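Local coordinates for conserved hypothetical protein (PDB 2FB0), which is of unknown function but belongs to the antibiotic biosynthesis monooxygenase family and may act as an oxidoreductase, at residues I39-F44 against E57-A62. Sequence-based numbering, arbitrary orientation.
Sequences IAYDTF and ETWQNA. With ACT (acetate ion), chain B.
A40 and T58 form an antiparallel hydrogen-bonded pair, with T58 N donating to A40 O at 2.8 Å. The carbonyl oxygen of T58 is gripped twice, by I39 N at 2.8 Å and by A40 N at 3.2 Å, a classic beta bulge. Apolar contacts flank it: CG2 of I39 meets CG2 of T58, while I39 CD1 lies 3.5 Å from Q60 CA. The hydroxyl of T58 is hydrogen-bonded to R6 on the adjoining strand 5-12.

On the other face of the sheet, Y41 and E57 point the same way from a non-hydrogen-bonded pair. Extended beyond CG (chi2 172°), E57 runs alongside the Y41 ring: its CG lies over one face in a CH-pi contact, 3.8 Å from the centroid, and the carboxylate stacks with the planes 26° apart. W59 NE1 donates to the anti lone pair of E57 OE1 at 2.9 Å, nearly straight (171°), which helps set the carboxylate's rotation. Beyond the carboxylate, an acetate, probably from the crystallisation liquor, accepts a 2.8 Å hydrogen bond from Y41 OH through its O atom and shares another with H68. This polar cluster lies between sheet and helices on the 38-46/52-59 hairpin of a ferredoxin-like dimeric alpha-beta barrel fold, where related monooxygenases probably bind substrate.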
ATOM      1  N   ILE A  39       3.727  14.365   2.446  1.00 24.52           N
ATOM      2  CA  ILE A  39       3.844  14.342   0.989  1.00 24.01           C
ATOM      3  C   ILE A  39       2.693  13.553   0.354  1.00 24.07           C
ATOM      4  O   ILE A  39       2.099  13.990  -0.650  1.00 23.89           O
ATOM      5  CB  ILE A  39       5.259  13.871   0.571  1.00 24.40           C
ATOM      6  CG1 ILE A  39       6.244  14.999   0.913  1.00 24.38           C
ATOM      7  CG2 ILE A  39       5.306  13.489  -0.919  1.00 23.30           C
ATOM      8  CD1 ILE A  39       7.662  14.638   0.815  1.00 30.63           C
ATOM      9  N   ALA A  40       2.338  12.427   0.975  1.00 23.16           N
ATOM     10  CA  ALA A  40       1.237  11.591   0.502  1.00 22.34           C
ATOM     11  C   ALA A  40       0.643  10.796   1.661  1.00 22.28           C
ATOM     12  O   ALA A  40       1.333  10.481   2.634  1.00 21.82           O
ATOM     13  CB  ALA A  40       1.719  10.633  -0.593  1.00 22.23           C
ATOM     14  N   TYR A  41      -0.640  10.468   1.547  1.00 21.96           N
ATOM     15  CA  TYR A  41      -1.313   9.731   2.585  1.00 21.97           C
ATOM     16  C   TYR A  41      -2.619   9.251   1.995  1.00 21.82           C
ATOM     17  O   TYR A  41      -3.385  10.050   1.475  1.00 21.51           O
ATOM     18  CB  TYR A  41      -1.566  10.656   3.788  1.00 21.91           C
ATOM     19  CG  TYR A  41      -1.812   9.956   5.110  1.00 22.34           C
ATOM     20  CD1 TYR A  41      -0.928  10.116   6.176  1.00 22.56           C
ATOM     21  CD2 TYR A  41      -2.934   9.141   5.295  1.00 22.07           C
ATOM     22  CE1 TYR A  41      -1.165   9.490   7.422  1.00 23.40           C
ATOM     23  CE2 TYR A  41      -3.177   8.509   6.526  1.00 22.80           C
ATOM     24  CZ  TYR A  41      -2.293   8.686   7.575  1.00 23.49           C
ATOM     25  OH  TYR A  41      -2.534   8.038   8.772  1.00 23.31           O
ATOM     26  N   ASP A  42      -2.871   7.948   2.066  1.00 20.97           N
ATOM     27  CA  ASP A  42      -4.150   7.415   1.604  1.00 21.08           C
ATOM     28  C   ASP A  42      -4.464   6.091   2.283  1.00 20.82           C
ATOM     29  O   ASP A  42      -3.569   5.399   2.757  1.00 20.76           O
ATOM     30  CB  ASP A  42      -4.174   7.256   0.065  1.00 21.58           C
ATOM     31  CG  ASP A  42      -5.594   7.207  -0.510  1.00 22.02           C
ATOM     32  OD1 ASP A  42      -6.574   7.454   0.235  1.00 22.22           O
ATOM     33  OD2 ASP A  42      -5.738   6.933  -1.728  1.00 22.40           O
ATOM     34  N   THR A  43      -5.745   5.753   2.300  1.00 21.15           N
ATOM     35  CA  THR A  43      -6.245   4.489   2.825  1.00 21.90           C
ATOM     36  C   THR A  43      -6.600   3.580   1.654  1.00 21.80           C
ATOM     37  O   THR A  43      -7.257   4.026   0.722  1.00 22.42           O
ATOM     38  CB  THR A  43      -7.486   4.768   3.706  1.00 21.57           C
ATOM     39  OG1 THR A  43      -7.110   5.698   4.731  1.00 22.04           O
ATOM     40  CG2 THR A  43      -8.035   3.480   4.322  1.00 22.96           C
ATOM     41  N   PHE A  44      -6.147   2.324   1.706  1.00 22.00           N
ATOM     42  CA  PHE A  44      -6.352   1.344   0.645  1.00 23.06           C
ATOM     43  C   PHE A  44      -6.908   0.050   1.233  1.00 23.70           C
ATOM     44  O   PHE A  44      -6.331  -0.497   2.176  1.00 24.84           O
ATOM     45  CB  PHE A  44      -5.020   0.972  -0.030  1.00 22.60           C
ATOM     46  CG  PHE A  44      -4.341   2.103  -0.736  1.00 23.29           C
ATOM     47  CD1 PHE A  44      -4.507   2.282  -2.116  1.00 22.22           C
ATOM     48  CD2 PHE A  44      -3.504   2.972  -0.041  1.00 20.57           C
ATOM     49  CE1 PHE A  44      -3.865   3.333  -2.780  1.00 21.69           C
ATOM     50  CE2 PHE A  44      -2.856   4.024  -0.708  1.00 22.45           C
ATOM     51  CZ  PHE A  44      -3.044   4.195  -2.086  1.00 21.32           C
ATOM     52  N   GLU A  57       1.814   6.079   3.406  1.00 23.00           N
ATOM     53  CA  GLU A  57       2.148   7.457   3.735  1.00 23.00           C
ATOM     54  C   GLU A  57       3.516   7.789   3.202  1.00 22.85           C
ATOM     55  O   GLU A  57       4.381   6.932   3.156  1.00 22.72           O
ATOM     56  CB  GLU A  57       2.158   7.669   5.255  1.00 23.24           C
ATOM     57  CG  GLU A  57       0.972   7.027   5.942  1.00 23.40           C
ATOM     58  CD  GLU A  57       1.050   7.057   7.449  1.00 25.10           C
ATOM     59  OE1 GLU A  57       1.716   7.943   8.020  1.00 24.72           O
ATOM     60  OE2 GLU A  57       0.408   6.181   8.060  1.00 25.00           O
ATOM     61  N   THR A  58       3.711   9.050   2.823  1.00 22.28           N
ATOM     62  CA  THR A  58       5.044   9.556   2.551  1.00 21.99           C
ATOM     63  C   THR A  58       5.247  10.847   3.326  1.00 22.67           C
ATOM     64  O   THR A  58       4.432  11.771   3.244  1.00 22.22           O
ATOM     65  CB  THR A  58       5.265   9.806   1.053  1.00 21.67           C
ATOM     66  OG1 THR A  58       4.888   8.633   0.334  1.00 21.26           O
ATOM     67  CG2 THR A  58       6.739  10.151   0.754  1.00 21.07           C
ATOM     68  N   TRP A  59       6.343  10.887   4.075  1.00 23.62           N
ATOM     69  CA  TRP A  59       6.685  12.018   4.922  1.00 24.38           C
ATOM     70  C   TRP A  59       7.962  12.648   4.414  1.00 25.08           C
ATOM     71  O   TRP A  59       8.871  11.946   3.971  1.00 24.68           O
ATOM     72  CB  TRP A  59       6.799  11.591   6.397  1.00 24.07           C
ATOM     73  CG  TRP A  59       5.437  11.247   6.899  1.00 25.06           C
ATOM     74  CD1 TRP A  59       4.854  10.007   6.922  1.00 24.19           C
ATOM     75  CD2 TRP A  59       4.442  12.169   7.343  1.00 24.37           C
ATOM     76  NE1 TRP A  59       3.555  10.106   7.378  1.00 24.17           N
ATOM     77  CE2 TRP A  59       3.281  11.422   7.642  1.00 24.68           C
ATOM     78  CE3 TRP A  59       4.420  13.562   7.526  1.00 25.32           C
ATOM     79  CZ2 TRP A  59       2.116  12.017   8.127  1.00 24.35           C
ATOM     80  CZ3 TRP A  59       3.262  14.150   8.005  1.00 24.33           C
ATOM     81  CH2 TRP A  59       2.123  13.380   8.291  1.00 25.03           C
ATOM     82  N   GLN A  60       8.011  13.979   4.455  1.00 26.33           N
ATOM     83  CA  GLN A  60       9.163  14.710   3.926  1.00 26.98           C
ATOM     84  C   GLN A  60      10.468  14.309   4.588  1.00 27.39           C
ATOM     85  O   GLN A  60      11.505  14.217   3.931  1.00 27.36           O
ATOM     86  CB  GLN A  60       8.969  16.224   4.059  1.00 27.30           C
ATOM     87  CG  GLN A  60      10.022  16.998   3.254  1.00 28.19           C
ATOM     88  CD  GLN A  60       9.822  18.492   3.291  1.00 31.48           C
ATOM     89  OE1 GLN A  60       8.688  18.985   3.267  1.00 32.38           O
ATOM     90  NE2 GLN A  60      10.928  19.227   3.365  1.00 30.06           N
ATOM     91  N   ASN A  61      10.405  14.084   5.898  1.00 28.04           N
ATOM     92  CA  ASN A  61      11.559  13.688   6.686  1.00 28.73           C
ATOM     93  C   ASN A  61      11.112  13.177   8.054  1.00 29.20           C
ATOM     94  O   ASN A  61       9.907  13.188   8.384  1.00 28.11           O
ATOM     95  CB  ASN A  61      12.544  14.866   6.849  1.00 28.99           C
ATOM     96  CG  ASN A  61      11.878  16.110   7.399  1.00 28.95           C
ATOM     97  OD1 ASN A  61      11.323  16.093   8.497  1.00 29.92           O
ATOM     98  ND2 ASN A  61      11.922  17.203   6.635  1.00 29.06           N
ATOM     99  N   ALA A  62      12.091  12.738   8.837  1.00 29.93           N
ATOM    100  CA  ALA A  62      11.852  12.178  10.170  1.00 31.09           C
ATOM    101  C   ALA A  62      11.224  13.165  11.141  1.00 31.77           C
ATOM    102  O   ALA A  62      10.429  12.771  12.005  1.00 32.01           O
ATOM    103  CB  ALA A  62      13.155  11.598  10.753  1.00 31.09           C
TER
HETATM  104  C   ACT B 901       0.328   7.336  10.860  1.00 36.25           C
HETATM  105  O   ACT B 901      -0.468   8.282  10.639  1.00 35.43           O
HETATM  106  OXT ACT B 901       1.537   7.630  11.062  1.00 37.71           O
HETATM  107  CH3 ACT B 901      -0.131   5.921  10.910  1.00 36.02           C